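Local coordinates for protein ORF10 (Moritella marina, PDB 6RIW) that probably forms carbon-carbon bonds as the ketosynthase-chain length factor didomain of a polyunsaturated fatty acid synthase, condensing acyl chains carried on acyl carrier protein, at residues R33-A38 / C60-Y65; A46-N51 / R594-T599; G120-P125 / H368-A373; L27-C32 / A392-K397. One frame throughout, in Å; residues are numbered along the deposited sequence.

In the fold
Contact 3 is the deep one, a buried meeting of loops, its centre about 8 Å from that of the chain, while contacts 1, 2 and 4 are only partly buried and lie farther out, with centres about 24 to 32 Å away. Contacts 1, 3 and 4 tie together parts of the ketosynthase, whereas contact 2 reaches across to the chain length factor. Their chemistry differs accordingly: backbone strand pairing in contact 1, a tyrosine hydroxyl gripped at the domain interface in contact 2, aliphatic packing in contact 3, and aliphatic packing with water bridges in contact 4. Contact 1 touches both outer neighbours, with Val61 packing on Thr49 of contact 2 and Arg33 on Asn395 of contact 4.

Contact 1. Residues R33-A38 / C60-Y65; sequences RSKATA and CVHGGY
Val61, just before strand 62-64, bonds Ala36 beside a short antiparallel beta ladder in which strands 34-35 and 62-64 pair within the ketosynthase. Its carbonyl O takes the amide N of Ala36 at 2.8 Å, with the donor tilted 31° out of the carbonyl plane, while its CG2 methyl approaches the CB of Lys35. His62 and Lys35 form the non-hydrogen-bonded pair. Their side chains run side by side in the same direction, so that Lys35 CG rides over one face of the imidazole, a CH-pi contact 3.9 Å from the ring centroid; the ring also meets that of Phe258. Gly63 and Ser34 make the hydrogen-bonded pair, Ser34 N reaching Gly63 O and Gly63 N reaching Ser34 O, each at 2.8 Å and nearly along the C=O axis. Gly64 passes close to the backbone of Arg33, whose guanidinium is turned elsewhere, to a salt bridge with Asp31. Backbone bonds of Gly64 to Ala259 and Glu261 join the ladder to strand 259-270. Tyr65, its CG anti to the carbonyl carbon (chi1 -58°), folds back toward the first strand. Ser34 O lies at the ring edge, 3.6 Å from Tyr65 CE2, and Ala36 CB touches Tyr65 CZ at 3.6 Å. With a serine at Tyr65 the methyl of Ala36 would probably lose its aromatic neighbour and a gap would open beside the ladder. One water bridges the two segments, 2.7 Å from Ser34 OG and accepting from Tyr65 N at 2.9 Å.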
loop_
_atom_site.group_PDB
_atom_site.type_symbol
_atom_site.label_atom_id
_atom_site.label_comp_id
_atom_site.label_asym_id
_atom_site.label_seq_id
_atom_site.Cartn_x
_atom_site.Cartn_y
_atom_site.Cartn_z
ATOM N N ARG A 33 -22.232 8.583 -10.464
ATOM C CA ARG A 33 -22.315 7.270 -9.841
ATOM C C ARG A 33 -23.207 6.351 -10.677
ATOM O O ARG A 33 -24.063 6.813 -11.433
ATOM C CB ARG A 33 -22.843 7.405 -8.405
ATOM C CG ARG A 33 -22.057 8.453 -7.573
ATOM C CD ARG A 33 -22.805 8.911 -6.326
ATOM N NE ARG A 33 -24.123 9.450 -6.673
ATOM C CZ ARG A 33 -25.171 9.449 -5.853
ATOM N NH1 ARG A 33 -25.071 8.945 -4.626
ATOM N NH2 ARG A 33 -26.330 9.943 -6.266
ATOM N N SER A 34 -22.986 5.038 -10.555
ATOM C CA SER A 34 -23.700 4.069 -11.384
ATOM C C SER A 34 -23.678 2.704 -10.704
ATOM O O SER A 34 -23.038 2.509 -9.670
ATOM C CB SER A 34 -23.100 3.981 -12.793
ATOM O OG SER A 34 -21.768 3.487 -12.755
ATOM N N LYS A 35 -24.388 1.749 -11.298
ATOM C CA LYS A 35 -24.415 0.391 -10.778
ATOM C C LYS A 35 -23.288 -0.434 -11.383
ATOM O O LYS A 35 -23.032 -0.375 -12.591
ATOM C CB LYS A 35 -25.761 -0.277 -11.070
ATOM C CG LYS A 35 -26.927 0.406 -10.366
ATOM C CD LYS A 35 -28.256 -0.153 -10.834
ATOM C CE LYS A 35 -29.204 -0.381 -9.668
ATOM N NZ LYS A 35 -30.350 -1.244 -10.086
ATOM N N ALA A 36 -22.616 -1.209 -10.534
ATOM C CA ALA A 36 -21.566 -2.091 -11.019
ATOM C C ALA A 36 -22.163 -3.197 -11.877
ATOM O O ALA A 36 -23.272 -3.677 -11.620
ATOM C CB ALA A 36 -20.792 -2.702 -9.846
ATOM N N THR A 37 -21.409 -3.609 -12.895
ATOM C CA THR A 37 -21.766 -4.718 -13.772
ATOM C C THR A 37 -20.675 -5.793 -13.728
ATOM O O THR A 37 -19.691 -5.694 -12.978
ATOM C CB THR A 37 -21.972 -4.229 -15.208
ATOM O OG1 THR A 37 -20.700 -3.903 -15.776
ATOM C CG2 THR A 37 -22.870 -3.000 -15.233
ATOM N N ALA A 38 -20.835 -6.826 -14.568
ATOM C CA ALA A 38 -19.799 -7.856 -14.655
ATOM C C ALA A 38 -18.470 -7.302 -15.157
ATOM O O ALA A 38 -17.425 -7.943 -14.961
ATOM C CB ALA A 38 -20.261 -8.997 -15.571
ATOM N N CYS A 60 -25.179 -3.599 -1.785
ATOM C CA CYS A 60 -25.213 -2.388 -2.593
ATOM C C CYS A 60 -24.260 -2.577 -3.768
ATOM O O CYS A 60 -23.146 -3.078 -3.576
ATOM C CB CYS A 60 -24.816 -1.171 -1.745
ATOM S SG CYS A 60 -24.702 0.417 -2.639
ATOM N N VAL A 61 -24.700 -2.211 -4.976
ATOM C CA VAL A 61 -23.838 -2.269 -6.159
ATOM C C VAL A 61 -23.541 -0.891 -6.731
ATOM O O VAL A 61 -22.828 -0.793 -7.745
ATOM C CB VAL A 61 -24.421 -3.190 -7.253
ATOM C CG1 VAL A 61 -24.488 -4.632 -6.766
ATOM C CG2 VAL A 61 -25.785 -2.700 -7.701
ATOM N N HIS A 62 -24.029 0.177 -6.101
ATOM C CA HIS A 62 -23.774 1.531 -6.572
ATOM C C HIS A 62 -22.349 1.962 -6.234
ATOM O O HIS A 62 -21.827 1.650 -5.161
ATOM C CB HIS A 62 -24.772 2.509 -5.944
ATOM C CG HIS A 62 -26.135 2.451 -6.560
ATOM N ND1 HIS A 62 -27.128 1.611 -6.098
ATOM C CD2 HIS A 62 -26.663 3.110 -7.619
ATOM C CE1 HIS A 62 -28.207 1.754 -6.846
ATOM N NE2 HIS A 62 -27.951 2.659 -7.773
ATOM N N GLY A 63 -21.735 2.697 -7.154
ATOM C CA GLY A 63 -20.403 3.233 -6.928
ATOM C C GLY A 63 -20.033 4.200 -8.031
ATOM O O GLY A 63 -20.821 4.477 -8.938
ATOM N N GLY A 64 -18.814 4.724 -7.933
ATOM C CA GLY A 64 -18.276 5.551 -8.989
ATOM C C GLY A 64 -17.285 4.731 -9.786
ATOM O O GLY A 64 -16.214 4.413 -9.274
ATOM N N TYR A 65 -17.628 4.349 -11.017
ATOM C CA TYR A 65 -16.779 3.453 -11.791
ATOM C C TYR A 65 -16.240 4.146 -13.028
ATOM O O TYR A 65 -16.795 5.142 -13.506
ATOM C CB TYR A 65 -17.530 2.179 -12.193
ATOM C CG TYR A 65 -18.026 1.463 -10.971
ATOM C CD1 TYR A 65 -17.132 0.850 -10.101
ATOM C CD2 TYR A 65 -19.384 1.435 -10.664
ATOM C CE1 TYR A 65 -17.584 0.210 -8.965
ATOM C CE2 TYR A 65 -19.847 0.796 -9.537
ATOM C CZ TYR A 65 -18.944 0.184 -8.689
ATOM O OH TYR A 65 -19.406 -0.447 -7.551
HETATM O O HOH W 1 -19.920 5.398 -12.422
#

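Contact 2. Residues A46-N51 / R594-T599; sequences AKYTAN and RVNLTT
Tyr48 of the ketosynthase reaches out to Thr599 of the chain length factor, and the pair is the polar centre of this interdomain contact. With CG anti to the carbonyl carbon (chi1 -70°), the phenol extends from a 3-10 turn into the junction of helices 589-595 and 597-608. Its OH is hydrogen-bonded to Thr599 OG1 at 2.6 Å, a short bond in which either hydroxyl could be the donor. The two side chains slant past each other, and besides the bond the methyl CG2 of Thr599 presses on Tyr48 CE1 at 3.5 Å. At another part of the ring, Val595 O lies in the ring plane at the edge, 3.4 Å from Tyr48 CE2, and the CG1 methyl of Val595 meets the same CE2 at 3.8 Å. Thr598 comes from the direction opposite to Tyr48 and brings its CB to 3.7 Å from Tyr48 CE2, while Thr598 OG1 is hydrogen-bonded to Lys625 NZ. The hydroxyl bond to Thr599, with Val595 and Thr598 at CE2 and the Thr599 methyl at CE1, probably limits rotation of the phenol. Lys47 contributes its aliphatic base, CB lying 3.7 Å from Thr599 CG2, before the chain bends at chi2 (-85°) and carries NZ to a salt bridge with Glu602. Helix 228-237 of the ketosynthase packs here too, Met233 touching both Tyr48 and Val595. Behind the junction, helix 614-628 lies against Arg594 and Leu597, and backbone bonds from Tyr48 and Ala50 to Phe58 tie the loop to the chain that leads into strand 62-64.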
loop_
_atom_site.group_PDB
_atom_site.type_symbol
_atom_site.label_atom_id
_atom_site.label_comp_id
_atom_site.label_asym_id
_atom_site.label_seq_id
_atom_site.Cartn_x
_atom_site.Cartn_y
_atom_site.Cartn_z
ATOM N N ALA A 46 -25.745 -9.729 -9.640
ATOM C CA ALA A 46 -26.981 -10.138 -8.972
ATOM C C ALA A 46 -26.811 -11.442 -8.200
ATOM O O ALA A 46 -27.472 -11.641 -7.177
ATOM C CB ALA A 46 -28.115 -10.276 -9.997
ATOM N N LYS A 47 -25.936 -12.343 -8.670
ATOM C CA LYS A 47 -25.676 -13.595 -7.953
ATOM C C LYS A 47 -24.998 -13.373 -6.604
ATOM O O LYS A 47 -24.949 -14.301 -5.788
ATOM C CB LYS A 47 -24.800 -14.524 -8.800
ATOM C CG LYS A 47 -25.482 -15.053 -10.046
ATOM C CD LYS A 47 -26.303 -16.294 -9.722
ATOM C CE LYS A 47 -27.125 -16.755 -10.926
ATOM N NZ LYS A 47 -28.059 -17.851 -10.536
ATOM N N TYR A 48 -24.428 -12.193 -6.378
ATOM C CA TYR A 48 -23.708 -11.900 -5.144
ATOM C C TYR A 48 -24.396 -10.818 -4.330
ATOM O O TYR A 48 -23.821 -10.345 -3.340
ATOM C CB TYR A 48 -22.256 -11.503 -5.465
ATOM C CG TYR A 48 -21.462 -12.692 -5.949
ATOM C CD1 TYR A 48 -21.459 -13.046 -7.292
ATOM C CD2 TYR A 48 -20.767 -13.505 -5.049
ATOM C CE1 TYR A 48 -20.756 -14.160 -7.736
ATOM C CE2 TYR A 48 -20.070 -14.642 -5.484
ATOM C CZ TYR A 48 -20.068 -14.953 -6.834
ATOM O OH TYR A 48 -19.367 -16.052 -7.307
ATOM N N THR A 49 -25.604 -10.411 -4.727
ATOM C CA THR A 49 -26.339 -9.332 -4.074
ATOM C C THR A 49 -27.427 -9.923 -3.183
ATOM O O THR A 49 -28.195 -10.791 -3.618
ATOM C CB THR A 49 -26.965 -8.387 -5.112
ATOM O OG1 THR A 49 -25.945 -7.849 -5.977
ATOM C CG2 THR A 49 -27.692 -7.226 -4.429
ATOM N N ALA A 50 -27.488 -9.461 -1.937
ATOM C CA ALA A 50 -28.569 -9.847 -1.037
ATOM C C ALA A 50 -28.842 -8.713 -0.058
ATOM O O ALA A 50 -28.659 -7.541 -0.400
ATOM C CB ALA A 50 -28.215 -11.138 -0.303
ATOM N N ASN A 51 -29.247 -9.036 1.163
ATOM C CA ASN A 51 -29.491 -8.035 2.191
ATOM C C ASN A 51 -28.285 -7.889 3.116
ATOM O O ASN A 51 -27.393 -8.745 3.181
ATOM C CB ASN A 51 -30.733 -8.394 3.017
ATOM C CG ASN A 51 -31.953 -8.670 2.153
ATOM O OD1 ASN A 51 -32.447 -9.800 2.091
ATOM N ND2 ASN A 51 -32.440 -7.641 1.479
ATOM N N ARG A 594 -12.672 -18.051 -1.715
ATOM C CA ARG A 594 -13.857 -18.626 -1.074
ATOM C C ARG A 594 -15.153 -18.102 -1.699
ATOM O O ARG A 594 -16.032 -18.874 -2.108
ATOM C CB ARG A 594 -13.818 -18.312 0.426
ATOM C CG ARG A 594 -15.133 -18.560 1.176
ATOM C CD ARG A 594 -15.320 -17.702 2.437
ATOM N NE ARG A 594 -16.735 -17.764 2.808
ATOM C CZ ARG A 594 -17.273 -18.699 3.585
ATOM N NH1 ARG A 594 -16.508 -19.627 4.129
ATOM N NH2 ARG A 594 -18.586 -18.699 3.815
ATOM N N VAL A 595 -15.285 -16.791 -1.782
ATOM C CA VAL A 595 -16.573 -16.178 -2.119
ATOM C C VAL A 595 -17.040 -16.610 -3.505
ATOM O O VAL A 595 -18.228 -16.897 -3.725
ATOM C CB VAL A 595 -16.457 -14.649 -2.009
ATOM C CG1 VAL A 595 -17.600 -13.976 -2.714
ATOM C CG2 VAL A 595 -16.371 -14.234 -0.524
ATOM N N ASN A 596 -16.108 -16.713 -4.447
ATOM C CA ASN A 596 -16.472 -16.958 -5.843
ATOM C C ASN A 596 -16.996 -18.373 -6.068
ATOM O O ASN A 596 -17.632 -18.635 -7.101
ATOM C CB ASN A 596 -15.257 -16.681 -6.728
ATOM C CG ASN A 596 -15.625 -16.095 -8.070
ATOM O OD1 ASN A 596 -15.053 -15.088 -8.491
ATOM N ND2 ASN A 596 -16.547 -16.758 -8.787
ATOM N N LEU A 597 -16.776 -19.284 -5.118
ATOM C CA LEU A 597 -17.290 -20.636 -5.291
ATOM C C LEU A 597 -18.819 -20.661 -5.379
ATOM O O LEU A 597 -19.365 -21.651 -5.858
ATOM C CB LEU A 597 -16.796 -21.548 -4.165
ATOM C CG LEU A 597 -15.287 -21.828 -4.229
ATOM C CD1 LEU A 597 -14.823 -22.573 -2.959
ATOM C CD2 LEU A 597 -14.973 -22.649 -5.445
ATOM N N THR A 598 -19.503 -19.602 -4.921
ATOM C CA THR A 598 -20.949 -19.437 -5.134
ATOM C C THR A 598 -21.362 -19.731 -6.577
ATOM O O THR A 598 -22.236 -20.567 -6.841
ATOM C CB THR A 598 -21.371 -18.008 -4.768
ATOM O OG1 THR A 598 -21.263 -17.830 -3.352
ATOM C CG2 THR A 598 -22.819 -17.739 -5.196
ATOM N N THR A 599 -20.766 -19.029 -7.528
ATOM C CA THR A 599 -21.156 -19.258 -8.910
ATOM C C THR A 599 -20.337 -20.354 -9.549
ATOM O O THR A 599 -20.822 -21.012 -10.478
ATOM C CB THR A 599 -21.036 -17.966 -9.732
ATOM O OG1 THR A 599 -19.751 -17.366 -9.515
ATOM C CG2 THR A 599 -22.129 -16.980 -9.325
#

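Contact 3. Residues G120-P125 / H368-A373; sequences GNLSFP and HLLTAA
Leu370 and Thr371 belong to the loop that follows the Asn-Leu-Gly-His signature of ketosynthases, which ends at His368, and they meet Leu122 in the loop that leaves strand 115-120. Thr371 makes most of the contact. Its CG2 methyl, anti to the carbonyl carbon, is pushed against Leu122 CD2 at 3.5 Å, tighter than usual for two carbons. On the backbone side, Thr371 CG2 lies 3.7 Å from Asn121 C. The hydroxyl OG1 sits 3.5 Å from Leu122 CG, but its bond goes to Val223 O on strand 217-224, so this buried oxygen has a partner. Leu370 adds CD1, 4.1 Å from Leu122 CD1, the two chains slanting across each other. Its other methyl, CD2, stands over the centre of the His368 ring, while Leu122 CD2 lies over one face of Phe124 toward the rim. Thr371 O is hydrogen-bonded to Ser199 OG at the start of helix 198-211, and His368 touches Cys196. This is the arrangement of the thiolase fold in ketosynthases, in whose relatives this signature supplies a histidine of the Cys-His-His active site; His368 is consistent with that role.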
loop_
_atom_site.group_PDB
_atom_site.type_symbol
_atom_site.label_atom_id
_atom_site.label_comp_id
_atom_site.label_asym_id
_atom_site.label_seq_id
_atom_site.Cartn_x
_atom_site.Cartn_y
_atom_site.Cartn_z
ATOM N N GLY A 120 -0.316 7.407 -4.054
ATOM C CA GLY A 120 -1.222 6.718 -3.137
ATOM C C GLY A 120 -1.847 5.505 -3.819
ATOM O O GLY A 120 -2.223 5.555 -4.994
ATOM N N ASN A 121 -1.967 4.396 -3.075
ATOM C CA ASN A 121 -2.395 3.147 -3.705
ATOM C C ASN A 121 -2.911 2.170 -2.648
ATOM O O ASN A 121 -2.416 2.149 -1.521
ATOM C CB ASN A 121 -1.228 2.525 -4.487
ATOM C CG ASN A 121 -1.646 1.345 -5.339
ATOM O OD1 ASN A 121 -2.814 1.193 -5.697
ATOM N ND2 ASN A 121 -0.682 0.481 -5.655
ATOM N N LEU A 122 -3.923 1.378 -3.023
ATOM C CA LEU A 122 -4.464 0.321 -2.163
ATOM C C LEU A 122 -3.602 -0.935 -2.237
ATOM O O LEU A 122 -3.119 -1.308 -3.306
ATOM C CB LEU A 122 -5.888 -0.048 -2.605
ATOM C CG LEU A 122 -6.970 0.987 -2.327
ATOM C CD1 LEU A 122 -8.243 0.734 -3.156
ATOM C CD2 LEU A 122 -7.283 0.999 -0.832
ATOM N N SER A 123 -3.433 -1.610 -1.100
ATOM C CA SER A 123 -2.765 -2.907 -1.075
ATOM C C SER A 123 -3.764 -4.046 -1.177
ATOM O O SER A 123 -3.671 -5.007 -0.410
ATOM C CB SER A 123 -1.930 -3.033 0.204
ATOM O OG SER A 123 -0.823 -2.152 0.150
ATOM N N PHE A 124 -4.739 -3.948 -2.089
ATOM C CA PHE A 124 -5.791 -4.953 -2.257
ATOM C C PHE A 124 -5.578 -5.759 -3.531
ATOM O O PHE A 124 -4.986 -5.260 -4.490
ATOM C CB PHE A 124 -7.160 -4.291 -2.394
ATOM C CG PHE A 124 -7.720 -3.698 -1.127
ATOM C CD1 PHE A 124 -7.132 -3.914 0.101
ATOM C CD2 PHE A 124 -8.871 -2.925 -1.204
ATOM C CE1 PHE A 124 -7.687 -3.364 1.244
ATOM C CE2 PHE A 124 -9.435 -2.373 -0.070
ATOM C CZ PHE A 124 -8.837 -2.603 1.161
ATOM N N PRO A 125 -6.139 -6.965 -3.612
ATOM C CA PRO A 125 -6.163 -7.691 -4.892
ATOM C C PRO A 125 -6.752 -6.817 -5.991
ATOM O O PRO A 125 -7.644 -6.004 -5.746
ATOM C CB PRO A 125 -7.064 -8.892 -4.608
ATOM C CG PRO A 125 -6.889 -9.142 -3.073
ATOM C CD PRO A 125 -6.713 -7.738 -2.495
ATOM N N HIS A 368 -16.895 7.825 -3.133
ATOM C CA HIS A 368 -15.659 7.898 -2.348
ATOM C C HIS A 368 -14.599 7.069 -3.072
ATOM O O HIS A 368 -14.659 5.837 -3.074
ATOM C CB HIS A 368 -15.920 7.394 -0.926
ATOM C CG HIS A 368 -14.714 7.376 -0.032
ATOM N ND1 HIS A 368 -13.465 7.794 -0.444
ATOM C CD2 HIS A 368 -14.580 7.035 1.273
ATOM C CE1 HIS A 368 -12.607 7.674 0.556
ATOM N NE2 HIS A 368 -13.260 7.222 1.612
ATOM N N LEU A 369 -13.629 7.746 -3.678
ATOM C CA LEU A 369 -12.613 7.084 -4.496
ATOM C C LEU A 369 -11.480 6.447 -3.674
ATOM O O LEU A 369 -10.422 6.133 -4.243
ATOM C CB LEU A 369 -12.038 8.085 -5.509
ATOM C CG LEU A 369 -12.675 8.114 -6.899
ATOM C CD1 LEU A 369 -14.191 8.320 -6.833
ATOM C CD2 LEU A 369 -12.012 9.142 -7.841
ATOM N N LEU A 370 -11.651 6.281 -2.362
ATOM C CA LEU A 370 -10.724 5.507 -1.526
ATOM C C LEU A 370 -9.348 6.163 -1.559
ATOM O O LEU A 370 -9.233 7.347 -1.196
ATOM C CB LEU A 370 -10.778 4.056 -2.008
ATOM C CG LEU A 370 -12.183 3.437 -2.101
ATOM C CD1 LEU A 370 -12.141 1.994 -2.610
ATOM C CD2 LEU A 370 -12.880 3.506 -0.737
ATOM N N THR A 371 -8.276 5.451 -1.939
ATOM C CA THR A 371 -6.950 6.073 -1.923
ATOM C C THR A 371 -6.873 7.274 -2.852
ATOM O O THR A 371 -6.053 8.172 -2.627
ATOM C CB THR A 371 -5.889 5.036 -2.285
ATOM O OG1 THR A 371 -6.347 4.261 -3.396
ATOM C CG2 THR A 371 -5.694 4.102 -1.095
ATOM N N ALA A 372 -7.730 7.336 -3.869
ATOM C CA ALA A 372 -7.716 8.459 -4.792
ATOM C C ALA A 372 -8.709 9.553 -4.423
ATOM O O ALA A 372 -8.900 10.477 -5.218
ATOM C CB ALA A 372 -8.014 7.966 -6.213
ATOM N N ALA A 373 -9.354 9.468 -3.253
ATOM C CA ALA A 373 -10.460 10.382 -2.956
ATOM C C ALA A 373 -10.010 11.833 -2.905
ATOM O O ALA A 373 -10.774 12.739 -3.273
ATOM C CB ALA A 373 -11.133 10.000 -1.631
#

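Contact 4. Residues L27-C32 / A392-K397; sequences LEQQDC and ATINLK
Ile394 packs against Gln29, Gln30 and Asp31, where the chain leaves helix 19-27. At the start of this segment Leu27 makes an indirect link: a water that accepts from Ala392 N at 2.8 Å donates weakly to Leu27 O. Gln29 closes the helix in a Schellman motif, its positive phi (58°) ending the helical run. Its CB lies 3.7 Å from Ile394 CG2, and its extended side chain lays the amide carbon CD at 3.9 Å from Ala392 CB. Beyond that, a second water accepts from Asn395 N at 3.1 Å and is weakly held to Gln29 OE1. Gln30 O, hydrogen-bonded to Asn365 ND2, lies 3.9 Å from Ile394 CD1 in a plain van der Waals contact. Asp31 crosses Ile394 at about a right angle, its CB 3.9 Å from Ile394 CD1. The carboxylate of Asp31 goes to Arg33 in a salt bridge, and its plane stands 59° from the amide of Asn395. Ile394 has CG1 between the backbone N and the carbonyl carbon (chi1 70°), which, with CD1 extended beyond CG1, brings CD1 to Asp31 while CG2 meets Gln29. A glycine in place of Ile394 would probably leave the backbone of Asp31 and the CB of Gln29 without apolar cover and open a gap between the loops. Helix 363-366 touches Ile394 as well, through Asn365. The turn at Gln29 is the classic Schellman ending of a helix, here packed on the loop between strands 389-390 and 417-418 of the ketosynthase.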
loop_
_atom_site.group_PDB
_atom_site.type_symbol
_atom_site.label_atom_id
_atom_site.label_comp_id
_atom_site.label_asym_id
_atom_site.label_seq_id
_atom_site.Cartn_x
_atom_site.Cartn_y
_atom_site.Cartn_z
ATOM N N LEU A 27 -20.076 21.924 -12.709
ATOM C CA LEU A 27 -20.901 23.116 -12.926
ATOM C C LEU A 27 -22.333 22.747 -13.267
ATOM O O LEU A 27 -23.261 23.500 -12.942
ATOM C CB LEU A 27 -20.313 23.982 -14.039
ATOM C CG LEU A 27 -18.897 24.535 -13.860
ATOM C CD1 LEU A 27 -18.490 25.335 -15.097
ATOM C CD2 LEU A 27 -18.836 25.395 -12.620
ATOM N N GLU A 28 -22.526 21.599 -13.916
ATOM C CA GLU A 28 -23.829 21.094 -14.318
ATOM C C GLU A 28 -24.449 20.163 -13.284
ATOM O O GLU A 28 -25.495 19.571 -13.564
ATOM C CB GLU A 28 -23.718 20.350 -15.657
ATOM C CG GLU A 28 -23.232 21.191 -16.832
ATOM C CD GLU A 28 -23.002 20.367 -18.101
ATOM O OE1 GLU A 28 -23.359 19.165 -18.108
ATOM O OE2 GLU A 28 -22.469 20.915 -19.094
ATOM N N GLN A 29 -23.809 19.987 -12.121
ATOM C CA GLN A 29 -24.323 19.134 -11.048
ATOM C C GLN A 29 -24.530 17.698 -11.522
ATOM O O GLN A 29 -25.480 17.023 -11.123
ATOM C CB GLN A 29 -25.612 19.700 -10.454
ATOM C CG GLN A 29 -25.467 21.122 -9.982
ATOM C CD GLN A 29 -26.650 21.566 -9.140
ATOM O OE1 GLN A 29 -27.186 20.793 -8.338
ATOM N NE2 GLN A 29 -27.061 22.821 -9.315
ATOM N N GLN A 30 -23.609 17.220 -12.350
ATOM C CA GLN A 30 -23.701 15.866 -12.883
ATOM C C GLN A 30 -23.474 14.825 -11.792
ATOM O O GLN A 30 -22.510 14.913 -11.024
ATOM C CB GLN A 30 -22.669 15.676 -13.994
ATOM C CG GLN A 30 -23.021 14.598 -14.991
ATOM C CD GLN A 30 -24.086 15.069 -15.944
ATOM O OE1 GLN A 30 -24.050 16.209 -16.417
ATOM N NE2 GLN A 30 -25.056 14.206 -16.223
ATOM N N ASP A 31 -24.344 13.823 -11.749
ATOM C CA ASP A 31 -24.152 12.643 -10.919
ATOM C C ASP A 31 -23.436 11.591 -11.761
ATOM O O ASP A 31 -23.963 11.153 -12.788
ATOM C CB ASP A 31 -25.498 12.123 -10.417
ATOM C CG ASP A 31 -25.366 11.050 -9.342
ATOM O OD1 ASP A 31 -24.301 10.395 -9.232
ATOM O OD2 ASP A 31 -26.351 10.840 -8.604
ATOM N N CYS A 32 -22.235 11.197 -11.335
ATOM C CA CYS A 32 -21.410 10.247 -12.076
ATOM C C CYS A 32 -21.394 8.847 -11.467
ATOM O O CYS A 32 -20.605 7.998 -11.911
ATOM C CB CYS A 32 -19.980 10.781 -12.182
ATOM S SG CYS A 32 -19.895 12.464 -12.905
ATOM N N ALA A 392 -21.588 23.285 -6.907
ATOM C CA ALA A 392 -22.495 22.741 -5.913
ATOM C C ALA A 392 -22.026 21.381 -5.391
ATOM O O ALA A 392 -21.319 20.627 -6.068
ATOM C CB ALA A 392 -23.893 22.579 -6.511
ATOM N N THR A 393 -22.450 21.078 -4.165
ATOM C CA THR A 393 -22.556 19.705 -3.687
ATOM C C THR A 393 -23.947 19.216 -4.077
ATOM O O THR A 393 -24.945 19.860 -3.737
ATOM C CB THR A 393 -22.360 19.639 -2.172
ATOM O OG1 THR A 393 -21.037 20.075 -1.827
ATOM C CG2 THR A 393 -22.605 18.230 -1.640
ATOM N N ILE A 394 -24.018 18.101 -4.807
ATOM C CA ILE A 394 -25.294 17.639 -5.345
ATOM C C ILE A 394 -26.028 16.784 -4.316
ATOM O O ILE A 394 -25.446 16.287 -3.349
ATOM C CB ILE A 394 -25.101 16.876 -6.668
ATOM C CG1 ILE A 394 -24.416 15.533 -6.433
ATOM C CG2 ILE A 394 -24.314 17.726 -7.656
ATOM C CD1 ILE A 394 -24.481 14.607 -7.633
ATOM N N ASN A 395 -27.342 16.619 -4.537
ATOM C CA ASN A 395 -28.235 15.765 -3.743
ATOM C C ASN A 395 -28.384 16.229 -2.303
ATOM O O ASN A 395 -28.791 15.446 -1.430
ATOM C CB ASN A 395 -27.793 14.299 -3.756
ATOM C CG ASN A 395 -27.780 13.713 -5.152
ATOM O OD1 ASN A 395 -26.877 12.947 -5.509
ATOM N ND2 ASN A 395 -28.769 14.089 -5.960
ATOM N N LEU A 396 -28.070 17.485 -2.033
ATOM C CA LEU A 396 -28.101 18.025 -0.679
ATOM C C LEU A 396 -29.383 18.843 -0.550
ATOM O O LEU A 396 -29.469 19.956 -1.067
ATOM C CB LEU A 396 -26.849 18.858 -0.433
ATOM C CG LEU A 396 -26.705 19.605 0.886
ATOM C CD1 LEU A 396 -26.555 18.621 2.010
ATOM C CD2 LEU A 396 -25.506 20.539 0.801
ATOM N N LYS A 397 -30.386 18.278 0.123
ATOM C CA LYS A 397 -31.703 18.904 0.263
ATOM C C LYS A 397 -32.015 19.364 1.678
ATOM O O LYS A 397 -32.621 20.429 1.860
ATOM C CB LYS A 397 -32.803 17.927 -0.183
ATOM C CG LYS A 397 -32.506 17.135 -1.451
ATOM C CD LYS A 397 -32.466 18.037 -2.659
ATOM C CE LYS A 397 -32.646 17.235 -3.951
ATOM N NZ LYS A 397 -32.532 18.145 -5.142
HETATM O O HOH W 2 -22.564 23.326 -9.580
HETATM O O HOH W 3 -28.653 17.896 -7.069
#